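Local coordinates for pyoverdine biosynthesis protein PvcB (Pseudomonas aeruginosa, PDB 4YLM), which catalyses the iron- and 2-oxoglutarate-dependent oxidation of tyrosine isonitrile in the biosynthesis of paerucumarin, at residues E70-Y75 with R275-H280; E81-P86 with M116-V121; P193-C198 with A229-C234. All blocks are in the same frame, centred on the assembly; numbering follows the deposited sequence.

In the fold
The three contacts lie within the TauD/TfdA-type oxygenase chain. Contacts 1 and 2 are neighbours, their centres 13 Å apart, and share one mixed sheet: strand 272-286 pairs with both 82-83 and 120-131, and His278 O lies 2.9 Å from Met83 N, a probable hydrogen bond. Contact 3 lies on the opposite side of the chain's centre from contact 1, but meets contact 2 where Met116 CE packs 3.8 Å from Cys198 CB. The residues assigned as iron ligands, His112, Asp114 and His261, are near: between side chains, Leu118 is about 6 Å from Asp114, Phe197 about 8 Å from His112 and Trp85 about 10 Å from His261.

Contact 1: residues E70-Y75 with R275-H280; sequences ESLTRY and RRVHIH
Leu72 reaches out from helix 69-79 and sets one methyl, CD2, against two residues of strand 272-286, Arg275 and Val277. With its CG anti to the backbone N (chi1 175°), the leucine side chain projects from the helix towards the strand. Its CD2 comes 3.8 Å from Arg275 CB, so the arginine is met at the root of its side chain, by a methylene and not by the guanidinium. Leu72 CD2 also lies 4.1 Å from Val277 CG2, the branch of the valine that stands beside its own backbone N, and Leu72 CG is 4.2 Å from Val277 CG2. Leucine and valine run antiparallel, flank to flank, whereas the Arg275 chain is slanted to the leucine. From CG to NE the arginine is fully extended (chi3 -180°), which carries its charge beyond the leucine to a salt bridge with Glu92. Val277 is also packed by Val82 of strand 82-83 and by Cys76 of helix 69-79, continuing the apolar layer between this helix and the main sheet of the cupin-clan fold; its side chain is about 10 Å from that of Asp114, an assigned iron ligand. No hydrogen bond joins the two segments: the helix is held to this face of the sheet by van der Waals contact alone here, while the one charged residue contributes its aliphatic part and takes its ionic partner elsewhere.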
loop_
_atom_site.group_PDB
_atom_site.type_symbol
_atom_site.label_atom_id
_atom_site.label_comp_id
_atom_site.label_asym_id
_atom_site.label_seq_id
_atom_site.Cartn_x
_atom_site.Cartn_y
_atom_site.Cartn_z
ATOM N N GLU A 70 15.681 15.838 -15.730
ATOM C CA GLU A 70 15.368 14.647 -16.494
ATOM C C GLU A 70 15.155 13.451 -15.551
ATOM O O GLU A 70 14.221 12.670 -15.731
ATOM C CB GLU A 70 16.505 14.350 -17.481
ATOM C CG GLU A 70 16.615 15.326 -18.666
ATOM C CD GLU A 70 17.335 16.656 -18.354
ATOM O OE1 GLU A 70 17.744 16.896 -17.195
ATOM O OE2 GLU A 70 17.488 17.474 -19.291
ATOM N N SER A 71 16.034 13.313 -14.561
ATOM C CA SER A 71 15.924 12.246 -13.574
ATOM C C SER A 71 14.630 12.402 -12.772
ATOM O O SER A 71 13.875 11.444 -12.595
ATOM C CB SER A 71 17.137 12.260 -12.642
ATOM O OG SER A 71 17.061 11.205 -11.698
ATOM N N LEU A 72 14.358 13.619 -12.307
ATOM C CA LEU A 72 13.097 13.885 -11.611
ATOM C C LEU A 72 11.913 13.494 -12.477
ATOM O O LEU A 72 10.974 12.881 -12.007
ATOM C CB LEU A 72 12.990 15.360 -11.198
ATOM C CG LEU A 72 11.683 15.851 -10.563
ATOM C CD1 LEU A 72 11.335 15.082 -9.288
ATOM C CD2 LEU A 72 11.776 17.352 -10.275
ATOM N N THR A 73 11.961 13.844 -13.754
ATOM C CA THR A 73 10.854 13.552 -14.655
ATOM C C THR A 73 10.605 12.042 -14.787
ATOM O O THR A 73 9.466 11.590 -14.691
ATOM C CB THR A 73 11.116 14.179 -16.048
ATOM O OG1 THR A 73 11.179 15.603 -15.920
ATOM C CG2 THR A 73 10.011 13.832 -17.019
ATOM N N ARG A 74 11.659 11.269 -15.018
ATOM C CA ARG A 74 11.506 9.819 -15.132
ATOM C C ARG A 74 10.928 9.234 -13.838
ATOM O O ARG A 74 10.041 8.370 -13.872
ATOM C CB ARG A 74 12.840 9.142 -15.484
ATOM C CG ARG A 74 13.357 9.467 -16.895
ATOM C CD ARG A 74 14.580 8.626 -17.260
ATOM N NE ARG A 74 15.716 8.876 -16.381
ATOM C CZ ARG A 74 16.654 9.791 -16.609
ATOM N NH1 ARG A 74 16.597 10.542 -17.701
ATOM N NH2 ARG A 74 17.651 9.949 -15.748
ATOM N N TYR A 75 11.422 9.714 -12.698
ATOM C CA TYR A 75 10.880 9.273 -11.420
ATOM C C TYR A 75 9.390 9.545 -11.340
ATOM O O TYR A 75 8.619 8.684 -10.906
ATOM C CB TYR A 75 11.578 9.947 -10.240
ATOM C CG TYR A 75 10.868 9.681 -8.930
ATOM C CD1 TYR A 75 11.132 8.527 -8.199
ATOM C CD2 TYR A 75 9.920 10.572 -8.436
ATOM C CE1 TYR A 75 10.479 8.276 -7.006
ATOM C CE2 TYR A 75 9.264 10.326 -7.247
ATOM C CZ TYR A 75 9.545 9.173 -6.538
ATOM O OH TYR A 75 8.888 8.914 -5.351
ATOM N N ARG A 275 11.904 22.779 -8.268
ATOM C CA ARG A 275 11.329 22.184 -9.466
ATOM C C ARG A 275 9.998 21.541 -9.107
ATOM O O ARG A 275 9.919 20.795 -8.131
ATOM C CB ARG A 275 12.285 21.132 -10.043
ATOM C CG ARG A 275 13.425 21.742 -10.858
ATOM C CD ARG A 275 14.438 20.710 -11.314
ATOM N NE ARG A 275 15.480 21.386 -12.069
ATOM C CZ ARG A 275 16.747 20.998 -12.136
ATOM N NH1 ARG A 275 17.158 19.902 -11.504
ATOM N NH2 ARG A 275 17.608 21.721 -12.845
ATOM N N ARG A 276 8.954 21.828 -9.881
ATOM C CA ARG A 276 7.631 21.291 -9.579
ATOM C C ARG A 276 7.063 20.447 -10.713
ATOM O O ARG A 276 7.118 20.841 -11.887
ATOM C CB ARG A 276 6.646 22.414 -9.253
ATOM C CG ARG A 276 5.240 21.899 -8.909
ATOM C CD ARG A 276 4.165 22.884 -9.353
ATOM N NE ARG A 276 4.036 22.921 -10.806
ATOM C CZ ARG A 276 3.394 23.878 -11.472
ATOM N NH1 ARG A 276 2.831 24.877 -10.817
ATOM N NH2 ARG A 276 3.324 23.841 -12.797
ATOM N N VAL A 277 6.498 19.298 -10.343
ATOM C CA VAL A 277 5.797 18.405 -11.260
ATOM C C VAL A 277 4.384 18.159 -10.725
ATOM O O VAL A 277 4.192 17.993 -9.514
ATOM C CB VAL A 277 6.543 17.056 -11.380
ATOM C CG1 VAL A 277 5.795 16.085 -12.322
ATOM C CG2 VAL A 277 7.991 17.289 -11.848
ATOM N N HIS A 278 3.397 18.165 -11.620
ATOM C CA HIS A 278 2.018 17.864 -11.267
ATOM C C HIS A 278 1.717 16.397 -11.571
ATOM O O HIS A 278 2.176 15.873 -12.584
ATOM C CB HIS A 278 1.065 18.739 -12.081
ATOM C CG HIS A 278 0.881 20.121 -11.533
ATOM N ND1 HIS A 278 0.788 21.231 -12.342
ATOM C CD2 HIS A 278 0.724 20.566 -10.262
ATOM C CE1 HIS A 278 0.594 22.306 -11.594
ATOM N NE2 HIS A 278 0.558 21.930 -10.328
ATOM N N ILE A 279 0.944 15.742 -10.706
ATOM C CA ILE A 279 0.531 14.354 -10.935
ATOM C C ILE A 279 -0.980 14.324 -11.013
ATOM O O ILE A 279 -1.654 14.849 -10.131
ATOM C CB ILE A 279 0.980 13.422 -9.792
ATOM C CG1 ILE A 279 2.470 13.620 -9.487
ATOM C CG2 ILE A 279 0.611 11.947 -10.101
ATOM C CD1 ILE A 279 3.395 13.188 -10.596
ATOM N N HIS A 280 -1.512 13.710 -12.064
ATOM C CA HIS A 280 -2.953 13.611 -12.246
ATOM C C HIS A 280 -3.574 12.779 -11.134
ATOM O O HIS A 280 -2.915 11.923 -10.546
ATOM C CB HIS A 280 -3.269 12.924 -13.577
ATOM C CG HIS A 280 -3.282 13.851 -14.754
ATOM N ND1 HIS A 280 -4.176 14.895 -14.869
ATOM C CD2 HIS A 280 -2.520 13.882 -15.874
ATOM C CE1 HIS A 280 -3.965 15.527 -16.009
ATOM N NE2 HIS A 280 -2.970 14.928 -16.641
#

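Contact 2: residues E81-P86 with M116-V121; sequences EVMLWP and MYLETV
Leu118 points its CD1 methyl at two side chains of the 81-86 segment, the methionine Met83 and the tryptophan Trp85. Leu118 CD1 lies 3.8 Å from Met83 CE and equally far from Trp85 CZ2, so that a single methyl joins both residues. The leucine and tryptophan side chains cross at about a right angle, and the methyl comes obliquely to the six-membered ring, with Leu118 CD2 4.2 Å from Trp85 CH2 as well. Against the methionine the leucine runs on a slant. Met83 leaves the backbone extended, CG anti to N (chi1 -175°) and the chain straight as far as the sulfur, then turns at chi3 (88°), which swings CE to the leucine. Its sulfur serves a second residue: Met83 SD lies 3.8 Å from Thr120 OG1 and 3.9 Å from Thr120 O. Methionine and threonine lie side by side, pointing opposite ways. Nothing polar bonds the segments directly; methyls and ring carbons meet, with the sulfur set beside the threonine oxygens. Trp85 NE1 is hydrogen-bonded with His278 ND1, which would hold the indole's rotation. Phe87 stacks on the indole, and a bound glycerol, probably from the crystallisation liquor, lies near it. Leu118 follows shortly after Asp114, an assigned iron ligand, so this packing borders the iron site. Strand 272-286 runs between the two segments: Met83 pairs through its backbone with His278, and both Met83 and Thr120 pack on His280. Strand 120-131 is its antiparallel partner too, while helix 69-79 leads into strand 82-83 and packs against Val82. Asn287 ND2 donates to the carbonyl oxygens of Met116 and Leu118, tying this loop to the chain just beyond strand 272-286.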
loop_
_atom_site.group_PDB
_atom_site.type_symbol
_atom_site.label_atom_id
_atom_site.label_comp_id
_atom_site.label_asym_id
_atom_site.label_seq_id
_atom_site.Cartn_x
_atom_site.Cartn_y
_atom_site.Cartn_z
ATOM N N GLU A 81 0.631 9.291 -13.138
ATOM C CA GLU A 81 0.448 9.907 -14.456
ATOM C C GLU A 81 0.795 11.396 -14.412
ATOM O O GLU A 81 0.056 12.196 -13.843
ATOM C CB GLU A 81 -0.996 9.732 -14.938
ATOM C CG GLU A 81 -1.217 10.164 -16.390
ATOM C CD GLU A 81 -2.698 10.284 -16.759
ATOM O OE1 GLU A 81 -2.989 10.784 -17.865
ATOM O OE2 GLU A 81 -3.571 9.891 -15.946
ATOM N N VAL A 82 1.924 11.771 -15.003
ATOM C CA VAL A 82 2.352 13.167 -14.945
ATOM C C VAL A 82 1.378 14.030 -15.730
ATOM O O VAL A 82 0.947 13.653 -16.813
ATOM C CB VAL A 82 3.784 13.350 -15.494
ATOM C CG1 VAL A 82 4.099 14.832 -15.727
ATOM C CG2 VAL A 82 4.807 12.722 -14.546
ATOM N N MET A 83 0.992 15.168 -15.166
ATOM C CA MET A 83 0.226 16.140 -15.920
ATOM C C MET A 83 1.209 17.042 -16.679
ATOM O O MET A 83 1.915 17.861 -16.077
ATOM C CB MET A 83 -0.680 16.966 -15.010
ATOM C CG MET A 83 -1.590 17.919 -15.772
ATOM S SD MET A 83 -2.725 18.869 -14.727
ATOM C CE MET A 83 -1.716 20.279 -14.348
ATOM N N LEU A 84 1.259 16.868 -17.997
ATOM C CA LEU A 84 2.244 17.553 -18.827
ATOM C C LEU A 84 1.799 18.953 -19.225
ATOM O O LEU A 84 0.629 19.191 -19.533
ATOM C CB LEU A 84 2.566 16.727 -20.073
ATOM C CG LEU A 84 3.398 15.461 -19.849
ATOM C CD1 LEU A 84 3.452 14.627 -21.127
ATOM C CD2 LEU A 84 4.805 15.799 -19.356
ATOM N N TRP A 85 2.743 19.885 -19.197
ATOM C CA TRP A 85 2.485 21.240 -19.663
ATOM C C TRP A 85 3.193 21.406 -21.007
ATOM O O TRP A 85 3.948 20.529 -21.424
ATOM C CB TRP A 85 3.029 22.252 -18.659
ATOM C CG TRP A 85 2.255 22.341 -17.374
ATOM C CD1 TRP A 85 2.255 21.439 -16.338
ATOM C CD2 TRP A 85 1.387 23.407 -16.975
ATOM N NE1 TRP A 85 1.432 21.883 -15.328
ATOM C CE2 TRP A 85 0.888 23.087 -15.696
ATOM C CE3 TRP A 85 0.982 24.603 -17.579
ATOM C CZ2 TRP A 85 -0.001 23.916 -15.017
ATOM C CZ3 TRP A 85 0.100 25.422 -16.901
ATOM C CH2 TRP A 85 -0.378 25.078 -15.632
ATOM N N PRO A 86 2.966 22.533 -21.692
ATOM C CA PRO A 86 3.716 22.742 -22.939
ATOM C C PRO A 86 5.226 22.669 -22.719
ATOM O O PRO A 86 5.961 22.244 -23.617
ATOM C CB PRO A 86 3.284 24.140 -23.367
ATOM C CG PRO A 86 1.879 24.249 -22.833
ATOM C CD PRO A 86 1.903 23.536 -21.508
ATOM N N MET A 116 -7.066 25.630 -11.055
ATOM C CA MET A 116 -8.337 26.356 -10.987
ATOM C C MET A 116 -8.910 26.678 -12.366
ATOM O O MET A 116 -10.122 26.607 -12.579
ATOM C CB MET A 116 -8.147 27.686 -10.265
ATOM C CG MET A 116 -7.705 27.603 -8.826
ATOM S SD MET A 116 -7.470 29.283 -8.198
ATOM C CE MET A 116 -9.034 30.011 -8.720
ATOM N N TYR A 117 -8.030 27.062 -13.287
ATOM C CA TYR A 117 -8.448 27.538 -14.604
ATOM C C TYR A 117 -8.096 26.542 -15.689
ATOM O O TYR A 117 -8.072 26.895 -16.867
ATOM C CB TYR A 117 -7.756 28.865 -14.940
ATOM C CG TYR A 117 -8.115 30.013 -14.030
ATOM C CD1 TYR A 117 -9.399 30.543 -14.024
ATOM C CD2 TYR A 117 -7.167 30.577 -13.185
ATOM C CE1 TYR A 117 -9.728 31.597 -13.195
ATOM C CE2 TYR A 117 -7.493 31.631 -12.353
ATOM C CZ TYR A 117 -8.771 32.136 -12.364
ATOM O OH TYR A 117 -9.098 33.187 -11.535
ATOM N N LEU A 118 -7.806 25.306 -15.295
ATOM C CA LEU A 118 -7.377 24.296 -16.253
ATOM C C LEU A 118 -8.504 23.326 -16.563
ATOM O O LEU A 118 -9.504 23.267 -15.845
ATOM C CB LEU A 118 -6.163 23.531 -15.730
ATOM C CG LEU A 118 -4.910 24.328 -15.364
ATOM C CD1 LEU A 118 -3.805 23.370 -14.955
ATOM C CD2 LEU A 118 -4.451 25.203 -16.520
ATOM N N GLU A 119 -8.345 22.562 -17.636
ATOM C CA GLU A 119 -9.364 21.585 -18.001
ATOM C C GLU A 119 -9.337 20.395 -17.040
ATOM O O GLU A 119 -10.363 19.756 -16.806
ATOM C CB GLU A 119 -9.163 21.111 -19.443
ATOM C CG GLU A 119 -10.139 20.016 -19.874
ATOM C CD GLU A 119 -11.582 20.503 -19.953
ATOM O OE1 GLU A 119 -11.802 21.728 -20.053
ATOM O OE2 GLU A 119 -12.495 19.652 -19.915
ATOM N N THR A 120 -8.154 20.093 -16.506
ATOM C CA THR A 120 -7.999 19.014 -15.533
ATOM C C THR A 120 -7.180 19.491 -14.334
ATOM O O THR A 120 -6.285 20.327 -14.474
ATOM C CB THR A 120 -7.324 17.772 -16.141
ATOM O OG1 THR A 120 -5.972 18.091 -16.478
ATOM C CG2 THR A 120 -8.057 17.318 -17.388
ATOM N N VAL A 121 -7.500 18.951 -13.162
ATOM C CA VAL A 121 -6.916 19.394 -11.898
ATOM C C VAL A 121 -5.961 18.316 -11.371
ATOM O O VAL A 121 -6.344 17.154 -11.236
ATOM C CB VAL A 121 -8.045 19.708 -10.863
ATOM C CG1 VAL A 121 -7.468 20.098 -9.517
ATOM C CG2 VAL A 121 -8.970 20.814 -11.398
#

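Contact 3: residues P193-C198 with A229-C234; sequences PILRFC and ASLRRC
Leu231 of helix 224-235 drives its CD1 methyl straight onto the face of the Phe197 ring. Leu231 CD1 sits 3.9 Å from the centroid of the Phe197 ring and only 9° off the ring normal, a CH-pi contact centred over the aromatic system, and Leu231 CB covers the CE2 side of the same face, 4.1 Å from Phe197 CE2. Phenylalanine and leucine approach from opposite directions; the ring is brought beneath the methyl because Phe197 CG stands anti to its backbone N (chi1 173°). The other leucine branch turns to the strand, Leu231 CD2 lying 4.0 Å from Leu195 CD1, with the two leucine side chains slanted against each other. Leu231 thus forks over Leu195 and Phe197, and these three buried residues make the tight part of the contact. Away from them the packing thins quickly. Arg232 is partly exposed, stands off from residues 193-198 and turns its guanidinium to a salt bridge with Glu199, while Arg233, on the exposed side, pairs with Glu157. On the far side of the chain from the helix, Arg196 folds back on its own backbone, its NE hydrogen-bonding Leu195 O at 2.7 Å, while NH1 and NH2 also reach Asn256 O and Leu259 O. The Phe197 side chain is about 8 Å from that of His112, an assigned iron ligand. Strand 193-195 pairs antiparallel with strand 184-186, whose Val184 touches Leu195. Trp161 of helix 155-163 packs on both Leu195 and Leu231, and Leu150 of helix 146-152 covers Leu195 further, so three helices meet a two-stranded hairpin in a small apolar core.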
loop_
_atom_site.group_PDB
_atom_site.type_symbol
_atom_site.label_atom_id
_atom_site.label_comp_id
_atom_site.label_asym_id
_atom_site.label_seq_id
_atom_site.Cartn_x
_atom_site.Cartn_y
_atom_site.Cartn_z
ATOM N N PRO A 193 -15.358 16.574 3.614
ATOM C CA PRO A 193 -15.466 18.033 3.476
ATOM C C PRO A 193 -14.125 18.743 3.336
ATOM O O PRO A 193 -13.180 18.486 4.092
ATOM C CB PRO A 193 -16.162 18.463 4.782
ATOM C CG PRO A 193 -16.950 17.258 5.194
ATOM C CD PRO A 193 -16.068 16.080 4.811
ATOM N N ILE A 194 -14.046 19.628 2.349
ATOM C CA ILE A 194 -12.865 20.456 2.145
ATOM C C ILE A 194 -13.320 21.892 1.872
ATOM O O ILE A 194 -14.515 22.153 1.743
ATOM C CB ILE A 194 -12.056 19.987 0.920
ATOM C CG1 ILE A 194 -12.957 19.977 -0.324
ATOM C CG2 ILE A 194 -11.402 18.585 1.172
ATOM C CD1 ILE A 194 -12.173 19.832 -1.663
ATOM N N LEU A 195 -12.365 22.809 1.772
ATOM C CA LEU A 195 -12.650 24.151 1.283
ATOM C C LEU A 195 -11.980 24.341 -0.074
ATOM O O LEU A 195 -10.870 23.845 -0.307
ATOM C CB LEU A 195 -12.131 25.204 2.262
ATOM C CG LEU A 195 -12.633 25.155 3.710
ATOM C CD1 LEU A 195 -11.914 26.192 4.549
ATOM C CD2 LEU A 195 -14.149 25.380 3.768
ATOM N N ARG A 196 -12.662 25.044 -0.973
ATOM C CA ARG A 196 -12.021 25.555 -2.189
ATOM C C ARG A 196 -12.193 27.073 -2.148
ATOM O O ARG A 196 -13.303 27.574 -2.237
ATOM C CB ARG A 196 -12.667 24.973 -3.451
ATOM C CG ARG A 196 -12.473 23.468 -3.629
ATOM C CD ARG A 196 -11.013 23.083 -3.933
ATOM N NE ARG A 196 -10.183 23.002 -2.728
ATOM C CZ ARG A 196 -8.917 22.578 -2.714
ATOM N NH1 ARG A 196 -8.323 22.199 -3.841
ATOM N NH2 ARG A 196 -8.241 22.530 -1.572
ATOM N N PHE A 197 -11.088 27.789 -1.991
ATOM C CA PHE A 197 -11.119 29.222 -1.789
ATOM C C PHE A 197 -9.887 29.792 -2.462
ATOM O O PHE A 197 -8.789 29.287 -2.260
ATOM C CB PHE A 197 -11.088 29.509 -0.286
ATOM C CG PHE A 197 -10.958 30.976 0.082
ATOM C CD1 PHE A 197 -11.811 31.929 -0.453
ATOM C CD2 PHE A 197 -10.022 31.379 1.023
ATOM C CE1 PHE A 197 -11.705 33.271 -0.086
ATOM C CE2 PHE A 197 -9.916 32.710 1.406
ATOM C CZ PHE A 197 -10.757 33.657 0.848
ATOM N N CYS A 198 -10.075 30.810 -3.299
ATOM C CA CYS A 198 -8.944 31.562 -3.827
ATOM C C CYS A 198 -8.964 32.909 -3.118
ATOM O O CYS A 198 -9.917 33.674 -3.252
ATOM C CB CYS A 198 -9.039 31.729 -5.348
ATOM S SG CYS A 198 -7.593 32.581 -6.095
ATOM N N ALA A 229 -12.611 37.393 6.578
ATOM C CA ALA A 229 -11.934 37.446 7.865
ATOM C C ALA A 229 -11.934 36.075 8.546
ATOM O O ALA A 229 -10.941 35.675 9.141
ATOM C CB ALA A 229 -12.588 38.480 8.772
ATOM N N SER A 230 -13.068 35.394 8.474
ATOM C CA SER A 230 -13.257 34.135 9.168
ATOM C C SER A 230 -12.501 33.021 8.448
ATOM O O SER A 230 -11.882 32.186 9.085
ATOM C CB SER A 230 -14.740 33.795 9.263
ATOM O OG SER A 230 -15.306 33.638 7.974
ATOM N N LEU A 231 -12.549 33.028 7.121
ATOM C CA LEU A 231 -11.775 32.078 6.336
ATOM C C LEU A 231 -10.292 32.241 6.637
ATOM O O LEU A 231 -9.591 31.256 6.895
ATOM C CB LEU A 231 -12.073 32.234 4.845
ATOM C CG LEU A 231 -13.363 31.541 4.394
ATOM C CD1 LEU A 231 -13.805 32.027 3.010
ATOM C CD2 LEU A 231 -13.202 30.016 4.416
ATOM N N ARG A 232 -9.821 33.488 6.656
ATOM C CA ARG A 232 -8.415 33.756 6.943
ATOM C C ARG A 232 -8.027 33.347 8.361
ATOM O O ARG A 232 -6.941 32.809 8.576
ATOM C CB ARG A 232 -8.057 35.228 6.705
ATOM C CG ARG A 232 -7.851 35.596 5.244
ATOM C CD ARG A 232 -7.803 37.129 5.035
ATOM N NE ARG A 232 -7.520 37.475 3.642
ATOM C CZ ARG A 232 -7.936 38.585 3.034
ATOM N NH1 ARG A 232 -8.665 39.482 3.692
ATOM N NH2 ARG A 232 -7.625 38.796 1.759
ATOM N N ARG A 233 -8.900 33.608 9.330
ATOM C CA ARG A 233 -8.604 33.251 10.716
ATOM C C ARG A 233 -8.355 31.744 10.834
ATOM O O ARG A 233 -7.473 31.301 11.562
ATOM C CB ARG A 233 -9.766 33.630 11.638
ATOM C CG ARG A 233 -9.501 33.330 13.104
ATOM C CD ARG A 233 -10.742 33.544 13.983
ATOM N NE ARG A 233 -11.790 32.545 13.770
ATOM C CZ ARG A 233 -11.823 31.353 14.357
ATOM N NH1 ARG A 233 -10.856 30.991 15.195
ATOM N NH2 ARG A 233 -12.824 30.516 14.109
ATOM N N CYS A 234 -9.151 30.963 10.120
ATOM C CA CYS A 234 -9.104 29.511 10.268
ATOM C C CYS A 234 -8.013 28.878 9.398
ATOM O O CYS A 234 -7.320 27.966 9.836
ATOM C CB CYS A 234 -10.475 28.901 9.980
ATOM S SG CYS A 234 -11.742 29.325 11.229
#